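Side-chain contacts in GH5 (Bacteroidetes bacterium AC2a, PDB 4YHE), which probably hydrolyses beta-1,4-glucosidic bonds of cellulose as a family 5 glycoside hydrolase built on a beta/alpha barrel: residues A[351-355]-A[356-360]; A[43-46]-A[47-50]; A[308-311]-A[312-316]. One frame throughout, in Å; residues are numbered along the deposited sequence.

Interaction 1 of 3, residues A[351-355]-A[356-360]; sequences GRFIG and NGEQA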
ATOM      1  N   GLY A 351       8.013 -17.612  -6.377  1.00 19.36           N
ATOM      2  CA  GLY A 351       6.556 -17.632  -6.275  1.00 19.66           C
ATOM      3  C   GLY A 351       5.996 -18.765  -5.422  1.00 20.06           C
ATOM      4  O   GLY A 351       4.783 -18.955  -5.355  1.00 21.24           O
ATOM      5  N   ARG A 352       6.856 -19.514  -4.765  1.00 20.07           N
ATOM      6  CA  ARG A 352       6.415 -20.586  -3.895  1.00 22.89           C
ATOM      7  C   ARG A 352       6.128 -20.085  -2.497  1.00 21.78           C
ATOM      8  O   ARG A 352       6.740 -19.116  -2.037  1.00 17.64           O
ATOM      9  CB  ARG A 352       7.483 -21.670  -3.848  1.00 25.64           C
ATOM     10  CG  ARG A 352       7.570 -22.369  -5.197  1.00 29.89           C
ATOM     11  CD  ARG A 352       8.127 -23.759  -5.043  1.00 36.34           C
ATOM     12  NE  ARG A 352       9.518 -23.731  -5.418  1.00 41.43           N
ATOM     13  CZ  ARG A 352       9.957 -23.822  -6.669  1.00 44.21           C
ATOM     14  NH1 ARG A 352       9.107 -23.984  -7.689  1.00 46.92           N
ATOM     15  NH2 ARG A 352      11.259 -23.761  -6.891  1.00 40.90           N
ATOM     16  N   PHE A 353       5.240 -20.778  -1.797  1.00 20.14           N
ATOM     17  CA  PHE A 353       5.030 -20.475  -0.375  1.00 20.59           C
ATOM     18  C   PHE A 353       6.284 -20.617   0.499  1.00 20.18           C
ATOM     19  O   PHE A 353       7.122 -21.515   0.320  1.00 19.98           O
ATOM     20  CB  PHE A 353       3.895 -21.303   0.199  1.00 20.65           C
ATOM     21  CG  PHE A 353       2.587 -21.032  -0.460  1.00 19.98           C
ATOM     22  CD1 PHE A 353       1.987 -19.791  -0.338  1.00 19.98           C
ATOM     23  CD2 PHE A 353       1.976 -22.008  -1.244  1.00 21.34           C
ATOM     24  CE1 PHE A 353       0.793 -19.519  -0.970  1.00 20.60           C
ATOM     25  CE2 PHE A 353       0.774 -21.740  -1.884  1.00 19.48           C
ATOM     26  CZ  PHE A 353       0.176 -20.510  -1.742  1.00 20.97           C
ATOM     27  N   ILE A 354       6.394 -19.703   1.444  1.00 19.14           N
ATOM     28  CA  ILE A 354       7.439 -19.705   2.462  1.00 20.00           C
ATOM     29  C   ILE A 354       6.818 -20.306   3.701  1.00 19.37           C
ATOM     30  O   ILE A 354       5.828 -19.775   4.237  1.00 19.26           O
ATOM     31  CB  ILE A 354       7.895 -18.272   2.801  1.00 19.44           C
ATOM     32  CG1 ILE A 354       8.524 -17.620   1.577  1.00 20.30           C
ATOM     33  CG2 ILE A 354       8.867 -18.270   3.969  1.00 22.06           C
ATOM     34  CD1 ILE A 354       8.775 -16.149   1.708  1.00 18.77           C
ATOM     35  N   GLY A 355       7.372 -21.414   4.161  1.00 19.45           N
ATOM     36  CA  GLY A 355       6.943 -21.997   5.439  1.00 21.00           C
ATOM     37  C   GLY A 355       5.460 -22.348   5.415  1.00 19.80           C
ATOM     38  O   GLY A 355       4.999 -22.977   4.494  1.00 18.53           O
ATOM     39  N   ASN A 356       4.725 -21.914   6.424  1.00 21.21           N
ATOM     40  CA  ASN A 356       3.265 -22.047   6.442  1.00 21.31           C
ATOM     41  C   ASN A 356       2.490 -20.887   5.827  1.00 20.97           C
ATOM     42  O   ASN A 356       1.319 -20.661   6.172  1.00 21.13           O
ATOM     43  CB  ASN A 356       2.767 -22.317   7.880  1.00 23.61           C
ATOM     44  CG  ASN A 356       2.998 -21.146   8.847  1.00 27.98           C
ATOM     45  OD1 ASN A 356       3.329 -19.997   8.471  1.00 26.13           O
ATOM     46  ND2 ASN A 356       2.824 -21.447  10.124  1.00 28.12           N
ATOM     47  N   GLY A 357       3.113 -20.152   4.897  1.00 19.50           N
ATOM     48  CA  GLY A 357       2.463 -19.003   4.314  1.00 18.37           C
ATOM     49  C   GLY A 357       1.177 -19.293   3.558  1.00 18.54           C
ATOM     50  O   GLY A 357       0.308 -18.446   3.484  1.00 17.02           O
ATOM     51  N   GLU A 358       1.031 -20.505   3.016  1.00 17.44           N
ATOM     52  CA  GLU A 358      -0.206 -20.811   2.315  1.00 17.57           C
ATOM     53  C   GLU A 358      -1.428 -20.581   3.179  1.00 16.81           C
ATOM     54  O   GLU A 358      -2.449 -20.121   2.690  1.00 17.32           O
ATOM     55  CB  GLU A 358      -0.212 -22.235   1.779  1.00 17.53           C
ATOM     56  CG  GLU A 358      -1.402 -22.495   0.862  1.00 18.41           C
ATOM     57  CD  GLU A 358      -1.312 -23.826   0.117  1.00 19.99           C
ATOM     58  OE1 GLU A 358      -0.476 -24.666   0.476  1.00 23.07           O
ATOM     59  OE2 GLU A 358      -2.073 -24.005  -0.848  1.00 20.35           O
ATOM     60  N   GLN A 359      -1.329 -20.923   4.453  1.00 18.82           N
ATOM     61  CA  GLN A 359      -2.473 -20.841   5.365  1.00 20.37           C
ATOM     62  C   GLN A 359      -2.889 -19.379   5.582  1.00 18.05           C
ATOM     63  O   GLN A 359      -4.054 -19.079   5.700  1.00 16.24           O
ATOM     64  CB  GLN A 359      -2.140 -21.558   6.686  1.00 24.35           C
ATOM     65  CG  GLN A 359      -2.156 -23.102   6.604  1.00 31.57           C
ATOM     66  CD  GLN A 359      -1.209 -23.763   5.575  1.00 37.57           C
ATOM     67  OE1 GLN A 359       0.028 -23.543   5.564  1.00 43.77           O
ATOM     68  NE2 GLN A 359      -1.789 -24.621   4.711  1.00 40.21           N
ATOM     69  N   ALA A 360      -1.910 -18.471   5.639  1.00 17.34           N
ATOM     70  CA  ALA A 360      -2.154 -17.041   5.767  1.00 16.04           C
ATOM     71  C   ALA A 360      -2.787 -16.468   4.504  1.00 15.58           C
ATOM     72  O   ALA A 360      -3.742 -15.714   4.578  1.00 15.32           O
ATOM     73  CB  ALA A 360      -0.828 -16.335   6.059  1.00 15.81           C
TER
HETATM   74  O   HOH W   1       2.679 -22.951   3.137  1.00 20.16           O
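F353 and E358 meet by side-chain packing, the aliphatic part of the glutamate lying on one face of the phenyl ring. CB of E358 sits 3.6 Å from the centroid of the F353 ring and only 6° off its normal, which identifies a CH-pi contact over the ring centre. Farther out, CG of E358 reaches CE2 and CZ of F353, and CD of E358 lies 3.6 Å from CE2 of F353. E358 has its CG anti to the backbone N (chi1 -171°) and stays extended beyond it, and this carries the chain across the ring, where the carboxylate plane is turned 15° from that of the ring. The ring also borders the backbone, CD1 of F353 being 3.6 Å from N of E358.

Backbone hydrogen bonding makes the turn that brings the two together. I354 to G357 form a type II' beta turn, closed by N of G357 donating to O of I354 at 2.8 Å, and the turn leads directly into helix 357-369. G355 takes a positive phi at the second position of the turn, where a CB would crowd N of N356.

A water adds a further polar link. It donates to O of G355 at 2.7 Å and accepts from N of E358 at 3.0 Å, bridging the turn to the first turn of the helix. Beyond the contact, F353 also touches I346, and N356 packs on E307 and R300.

Interaction 2 of 3, residues A[43-46]-A[47-50]; sequences TQQT and FNGL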
ATOM      1  N   THR A  43      10.877 -12.989 -10.777  1.00 18.10           N
ATOM      2  CA  THR A  43      10.855 -13.624 -12.073  1.00 18.49           C
ATOM      3  C   THR A  43       9.414 -13.781 -12.514  1.00 19.01           C
ATOM      4  O   THR A  43       8.497 -13.477 -11.774  1.00 18.75           O
ATOM      5  CB  THR A  43      11.499 -15.041 -12.022  1.00 18.77           C
ATOM      6  OG1 THR A  43      10.724 -15.961 -11.212  1.00 18.19           O
ATOM      7  CG2 THR A  43      12.898 -14.958 -11.497  1.00 20.27           C
ATOM      8  N   GLN A  44       9.196 -14.245 -13.733  1.00 18.85           N
ATOM      9  CA  GLN A  44       7.814 -14.563 -14.137  1.00 18.74           C
ATOM     10  C   GLN A  44       7.128 -15.515 -13.194  1.00 18.95           C
ATOM     11  O   GLN A  44       5.924 -15.413 -12.977  1.00 21.57           O
ATOM     12  CB  GLN A  44       7.781 -15.191 -15.538  1.00 19.87           C
ATOM     13  CG  GLN A  44       6.378 -15.281 -16.143  1.00 19.73           C
ATOM     14  CD  GLN A  44       5.691 -13.924 -16.278  1.00 20.18           C
ATOM     15  OE1 GLN A  44       6.202 -13.010 -16.926  1.00 20.76           O
ATOM     16  NE2 GLN A  44       4.514 -13.794 -15.662  1.00 21.28           N
ATOM     17  N   GLN A  45       7.875 -16.487 -12.683  1.00 19.25           N
ATOM     18  CA  GLN A  45       7.344 -17.492 -11.776  1.00 20.31           C
ATOM     19  C   GLN A  45       6.799 -16.837 -10.488  1.00 19.07           C
ATOM     20  O   GLN A  45       5.823 -17.311  -9.905  1.00 17.82           O
ATOM     21  CB  GLN A  45       8.419 -18.547 -11.457  1.00 22.02           C
ATOM     22  CG  GLN A  45       8.777 -19.490 -12.628  1.00 26.10           C
ATOM     23  CD  GLN A  45       9.366 -18.784 -13.862  1.00 30.10           C
ATOM     24  OE1 GLN A  45      10.429 -18.102 -13.808  1.00 28.31           O
ATOM     25  NE2 GLN A  45       8.671 -18.940 -15.001  1.00 31.98           N
ATOM     26  N   THR A  46       7.431 -15.748 -10.038  1.00 17.84           N
ATOM     27  CA  THR A  46       6.903 -14.996  -8.916  1.00 17.02           C
ATOM     28  C   THR A  46       5.448 -14.610  -9.151  1.00 16.91           C
ATOM     29  O   THR A  46       4.568 -14.939  -8.344  1.00 18.02           O
ATOM     30  CB  THR A  46       7.694 -13.697  -8.653  1.00 17.02           C
ATOM     31  OG1 THR A  46       9.093 -13.995  -8.558  1.00 16.14           O
ATOM     32  CG2 THR A  46       7.228 -13.042  -7.367  1.00 17.27           C
ATOM     33  N   PHE A  47       5.194 -13.944 -10.269  1.00 16.65           N
ATOM     34  CA  PHE A  47       3.873 -13.417 -10.572  1.00 16.81           C
ATOM     35  C   PHE A  47       2.884 -14.528 -10.909  1.00 17.88           C
ATOM     36  O   PHE A  47       1.708 -14.435 -10.551  1.00 16.82           O
ATOM     37  CB  PHE A  47       3.970 -12.386 -11.678  1.00 16.67           C
ATOM     38  CG  PHE A  47       4.824 -11.213 -11.290  1.00 16.39           C
ATOM     39  CD1 PHE A  47       4.303 -10.204 -10.500  1.00 15.45           C
ATOM     40  CD2 PHE A  47       6.141 -11.150 -11.670  1.00 16.37           C
ATOM     41  CE1 PHE A  47       5.092  -9.139 -10.106  1.00 16.20           C
ATOM     42  CE2 PHE A  47       6.944 -10.093 -11.274  1.00 17.33           C
ATOM     43  CZ  PHE A  47       6.419  -9.086 -10.503  1.00 15.90           C
ATOM     44  N   ASN A  48       3.366 -15.589 -11.540  1.00 16.95           N
ATOM     45  CA  ASN A  48       2.519 -16.778 -11.759  1.00 18.61           C
ATOM     46  C   ASN A  48       2.025 -17.374 -10.427  1.00 18.51           C
ATOM     47  O   ASN A  48       0.854 -17.767 -10.277  1.00 18.53           O
ATOM     48  CB  ASN A  48       3.315 -17.843 -12.552  1.00 19.37           C
ATOM     49  CG  ASN A  48       3.604 -17.426 -13.999  1.00 19.80           C
ATOM     50  OD1 ASN A  48       3.101 -16.427 -14.506  1.00 19.19           O
ATOM     51  ND2 ASN A  48       4.396 -18.235 -14.681  1.00 21.60           N
ATOM     52  N   GLY A  49       2.929 -17.426  -9.454  1.00 18.37           N
ATOM     53  CA  GLY A  49       2.618 -17.906  -8.116  1.00 19.09           C
ATOM     54  C   GLY A  49       1.514 -17.097  -7.479  1.00 18.45           C
ATOM     55  O   GLY A  49       0.594 -17.659  -6.887  1.00 20.00           O
ATOM     56  N   LEU A  50       1.593 -15.773  -7.618  1.00 17.80           N
ATOM     57  CA  LEU A  50       0.587 -14.900  -7.043  1.00 17.92           C
ATOM     58  C   LEU A  50      -0.805 -15.178  -7.660  1.00 17.71           C
ATOM     59  O   LEU A  50      -1.774 -15.316  -6.942  1.00 18.23           O
ATOM     60  CB  LEU A  50       0.946 -13.441  -7.258  1.00 16.90           C
ATOM     61  CG  LEU A  50       2.318 -13.028  -6.687  1.00 16.78           C
ATOM     62  CD1 LEU A  50       2.501 -11.545  -6.936  1.00 16.58           C
ATOM     63  CD2 LEU A  50       2.405 -13.343  -5.213  1.00 17.37           C
TER
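OG1 of T46 takes a nearly straight hydrogen bond from N of T43, 3.0 Å long with an N-H...O angle of 177°, and is also hydrogen-bonded to O of H348. This bond belongs to the capping box that T43 and T46 form at the N-terminus of helix 44-53. OG1 of T43, the N-cap residue, accepts a weak capping bond of 3.2 Å from N of Q45, and it has a further hydrogen bond to O of A349. The first torsion of T46 sets OG1 anti to the carbonyl carbon and beside its own backbone N, facing back to the start of the helix. Both threonines thus tie the helix end to the loop holding H348 and A349.

Within the first turn and the next, Q44 and N48 are joined twice. N of N48 donates to O of Q44 at 2.9 Å in the carbonyl plane, an ordinary helical bond, while NE2 of Q44 donates to OD1 of N48 at 3.2 Å. The side-chain bond is straight at the hydrogen and its acceptor lies in the Q44 amide plane, but the donor stands 43° out of the N48 carbonyl plane, off the lone pairs. The two amide planes are 38° apart. A bend at chi2 brings the glutamine amide back toward N48, and its NE2 is also bonded to O of M90, linking this surface to helix 78-93.

The F47 ring is buried against L87 and M90 of helix 78-93 and V58 of strand 57-60. It stays close to the cap, and CD2 of F47 lies 3.3 Å from O of T43.

Interaction 3 of 3, residues A[308-311]-A[312-316]; sequences EFRL and YYFRY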
ATOM      1  N   GLU A 308      -3.014 -19.126  14.903  1.00 19.15           N
ATOM      2  CA  GLU A 308      -4.461 -19.173  14.620  1.00 20.17           C
ATOM      3  C   GLU A 308      -5.125 -17.808  14.798  1.00 20.33           C
ATOM      4  O   GLU A 308      -6.060 -17.456  14.055  1.00 18.54           O
ATOM      5  CB  GLU A 308      -5.172 -20.242  15.458  1.00 22.62           C
ATOM      6  CG  GLU A 308      -4.864 -21.692  15.036  1.00 23.95           C
ATOM      7  CD  GLU A 308      -5.227 -21.999  13.596  1.00 24.72           C
ATOM      8  OE1 GLU A 308      -6.336 -21.680  13.183  1.00 25.18           O
ATOM      9  OE2 GLU A 308      -4.402 -22.565  12.872  1.00 31.21           O
ATOM     10  N   PHE A 309      -4.629 -17.019  15.761  1.00 19.17           N
ATOM     11  CA  PHE A 309      -5.127 -15.668  15.918  1.00 18.74           C
ATOM     12  C   PHE A 309      -4.812 -14.742  14.748  1.00 17.52           C
ATOM     13  O   PHE A 309      -5.638 -13.943  14.399  1.00 17.77           O
ATOM     14  CB  PHE A 309      -4.638 -15.049  17.218  1.00 18.98           C
ATOM     15  CG  PHE A 309      -5.403 -15.534  18.407  1.00 19.01           C
ATOM     16  CD1 PHE A 309      -6.593 -14.937  18.766  1.00 19.39           C
ATOM     17  CD2 PHE A 309      -4.947 -16.631  19.134  1.00 19.53           C
ATOM     18  CE1 PHE A 309      -7.317 -15.406  19.866  1.00 19.30           C
ATOM     19  CE2 PHE A 309      -5.654 -17.093  20.220  1.00 18.36           C
ATOM     20  CZ  PHE A 309      -6.846 -16.492  20.575  1.00 18.69           C
ATOM     21  N   ARG A 310      -3.611 -14.849  14.180  1.00 17.83           N
ATOM     22  CA  ARG A 310      -3.248 -14.145  12.958  1.00 16.47           C
ATOM     23  C   ARG A 310      -4.185 -14.498  11.769  1.00 16.99           C
ATOM     24  O   ARG A 310      -4.631 -13.624  11.026  1.00 15.42           O
ATOM     25  CB  ARG A 310      -1.776 -14.431  12.633  1.00 16.99           C
ATOM     26  CG  ARG A 310      -1.260 -13.685  11.398  1.00 16.35           C
ATOM     27  CD  ARG A 310      -0.079 -14.404  10.791  1.00 15.75           C
ATOM     28  NE  ARG A 310       0.634 -13.634   9.800  1.00 15.58           N
ATOM     29  CZ  ARG A 310       1.546 -14.110   8.946  1.00 14.53           C
ATOM     30  NH1 ARG A 310       1.840 -15.389   8.889  1.00 13.96           N
ATOM     31  NH2 ARG A 310       2.132 -13.295   8.105  1.00 15.14           N
ATOM     32  N   LEU A 311      -4.507 -15.772  11.617  1.00 16.91           N
ATOM     33  CA  LEU A 311      -5.409 -16.205  10.556  1.00 18.44           C
ATOM     34  C   LEU A 311      -6.813 -15.668  10.788  1.00 17.43           C
ATOM     35  O   LEU A 311      -7.439 -15.211   9.846  1.00 16.31           O
ATOM     36  CB  LEU A 311      -5.426 -17.736  10.412  1.00 18.66           C
ATOM     37  CG  LEU A 311      -4.108 -18.430  10.130  1.00 20.81           C
ATOM     38  CD1 LEU A 311      -4.306 -19.925   9.841  1.00 21.62           C
ATOM     39  CD2 LEU A 311      -3.421 -17.803   8.930  1.00 20.77           C
ATOM     40  N   TYR A 312      -7.269 -15.707  12.043  1.00 17.34           N
ATOM     41  CA  TYR A 312      -8.538 -15.097  12.461  1.00 17.21           C
ATOM     42  C   TYR A 312      -8.561 -13.619  12.128  1.00 16.37           C
ATOM     43  O   TYR A 312      -9.496 -13.127  11.556  1.00 15.62           O
ATOM     44  CB  TYR A 312      -8.799 -15.307  13.966  1.00 17.58           C
ATOM     45  CG  TYR A 312      -9.977 -14.536  14.480  1.00 17.81           C
ATOM     46  CD1 TYR A 312     -11.283 -14.904  14.118  1.00 17.93           C
ATOM     47  CD2 TYR A 312      -9.817 -13.438  15.325  1.00 16.99           C
ATOM     48  CE1 TYR A 312     -12.371 -14.192  14.559  1.00 17.95           C
ATOM     49  CE2 TYR A 312     -10.913 -12.738  15.799  1.00 18.06           C
ATOM     50  CZ  TYR A 312     -12.193 -13.121  15.406  1.00 18.18           C
ATOM     51  OH  TYR A 312     -13.296 -12.459  15.833  1.00 19.79           O
ATOM     52  N   TYR A 313      -7.497 -12.907  12.477  1.00 16.29           N
ATOM     53  CA  TYR A 313      -7.395 -11.503  12.098  1.00 15.33           C
ATOM     54  C   TYR A 313      -7.583 -11.272  10.599  1.00 14.59           C
ATOM     55  O   TYR A 313      -8.378 -10.429  10.209  1.00 14.84           O
ATOM     56  CB  TYR A 313      -6.061 -10.995  12.617  1.00 16.28           C
ATOM     57  CG  TYR A 313      -5.641  -9.606  12.239  1.00 16.66           C
ATOM     58  CD1 TYR A 313      -6.074  -8.494  12.971  1.00 17.94           C
ATOM     59  CD2 TYR A 313      -4.732  -9.398  11.227  1.00 15.81           C
ATOM     60  CE1 TYR A 313      -5.609  -7.216  12.682  1.00 16.69           C
ATOM     61  CE2 TYR A 313      -4.267  -8.124  10.929  1.00 16.02           C
ATOM     62  CZ  TYR A 313      -4.711  -7.039  11.649  1.00 15.95           C
ATOM     63  OH  TYR A 313      -4.239  -5.791  11.353  1.00 14.95           O
ATOM     64  N   PHE A 314      -6.910 -12.059   9.749  1.00 14.99           N
ATOM     65  CA  PHE A 314      -7.039 -11.923   8.340  1.00 14.68           C
ATOM     66  C   PHE A 314      -8.482 -12.239   7.887  1.00 14.22           C
ATOM     67  O   PHE A 314      -9.060 -11.506   7.126  1.00 12.75           O
ATOM     68  CB  PHE A 314      -6.040 -12.841   7.605  1.00 15.45           C
ATOM     69  CG  PHE A 314      -4.558 -12.441   7.751  1.00 14.40           C
ATOM     70  CD1 PHE A 314      -4.167 -11.137   7.935  1.00 16.06           C
ATOM     71  CD2 PHE A 314      -3.583 -13.403   7.677  1.00 15.32           C
ATOM     72  CE1 PHE A 314      -2.821 -10.802   8.054  1.00 16.02           C
ATOM     73  CE2 PHE A 314      -2.246 -13.087   7.759  1.00 16.08           C
ATOM     74  CZ  PHE A 314      -1.862 -11.779   7.951  1.00 15.70           C
ATOM     75  N   ARG A 315      -9.050 -13.344   8.347  1.00 14.82           N
ATOM     76  CA  ARG A 315     -10.398 -13.652   7.919  1.00 16.03           C
ATOM     77  C   ARG A 315     -11.349 -12.531   8.259  1.00 16.00           C
ATOM     78  O   ARG A 315     -12.107 -12.069   7.420  1.00 17.03           O
ATOM     79  CB  ARG A 315     -10.894 -14.934   8.556  1.00 16.83           C
ATOM     80  CG  ARG A 315     -10.202 -16.175   8.080  1.00 18.67           C
ATOM     81  CD  ARG A 315     -11.060 -17.407   8.425  1.00 20.76           C
ATOM     82  NE  ARG A 315     -11.254 -17.573   9.880  1.00 22.90           N
ATOM     83  CZ  ARG A 315     -10.341 -18.050  10.721  1.00 23.11           C
ATOM     84  NH1 ARG A 315      -9.145 -18.432  10.280  1.00 24.80           N
ATOM     85  NH2 ARG A 315     -10.629 -18.158  12.015  1.00 23.30           N
ATOM     86  N   TYR A 316     -11.291 -12.076   9.492  1.00 17.96           N
ATOM     87  CA  TYR A 316     -12.229 -11.049   9.961  1.00 17.87           C
ATOM     88  C   TYR A 316     -12.064  -9.719   9.206  1.00 17.71           C
ATOM     89  O   TYR A 316     -13.027  -9.181   8.660  1.00 15.70           O
ATOM     90  CB  TYR A 316     -12.063 -10.843  11.459  1.00 18.22           C
ATOM     91  CG  TYR A 316     -13.183 -10.056  12.090  1.00 18.80           C
ATOM     92  CD1 TYR A 316     -14.336 -10.705  12.560  1.00 18.45           C
ATOM     93  CD2 TYR A 316     -13.124  -8.671  12.209  1.00 19.33           C
ATOM     94  CE1 TYR A 316     -15.391  -9.990  13.077  1.00 18.06           C
ATOM     95  CE2 TYR A 316     -14.181  -7.944  12.762  1.00 19.23           C
ATOM     96  CZ  TYR A 316     -15.306  -8.622  13.212  1.00 19.09           C
ATOM     97  OH  TYR A 316     -16.354  -7.946  13.786  1.00 20.10           O
TER
HETATM   98  O   HOH W   2      -7.865 -19.089  13.020  1.00 22.35           O
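Helix 304-323, the crossover helix between strands 291-296 and 327-332, carries R310 and F314 one turn apart, their side chains crossing at a slant. NE of R310 lies 3.6 Å from both CE2 and CZ of F314, and CG of R310 is 3.8 Å from CE2 of F314. The guanidinium and ring planes differ by 52°, so the groups are not stacked. With CG anti to the backbone N (chi1 -177°) and the chain extended to NE, R310 passes the ring's outer end; NH1 forms a salt bridge with E307 and NE bonds O of A298.

In this beta-alpha-beta unit, F314 also receives the carbonyl of R310 over one ring face, O standing 3.4 Å above the ring plane toward its rim, while N of F314 donates to that same O at 3.0 Å. An alanine at F314 is likely to leave the R310 aliphatic chain without its ring wall and open a gap beside A360 and M364 of helix 357-369.

At E308 and R315, a water donates to O of E308 at 2.6 Å and to OE1 of E308 at 3.0 Å, and accepts from NH2 of R315. It thereby bridges these opposite charges, which do not touch directly.

Along the chain the order is interaction 2, then interaction 3, then interaction 1, and their centres lie about 19 to 20 Å from the chain's centre, outside the eight-stranded parallel barrel. Interactions 1 and 3 adjoin, with centres about 15 Å apart: the start of helix 357-369 packs on helix 304-323, and CA of A360 lies 3.5 Å from CD2 of L311. Interaction 2, on helix 44-53, has its centre about 14 Å from that of interaction 1 without touching it, and about 25 Å from that of interaction 3. T43 and T46 bond A349 and H348 in the loop before helix 357-369, consistent with this stretch spanning the side where the first and eighth strands meet.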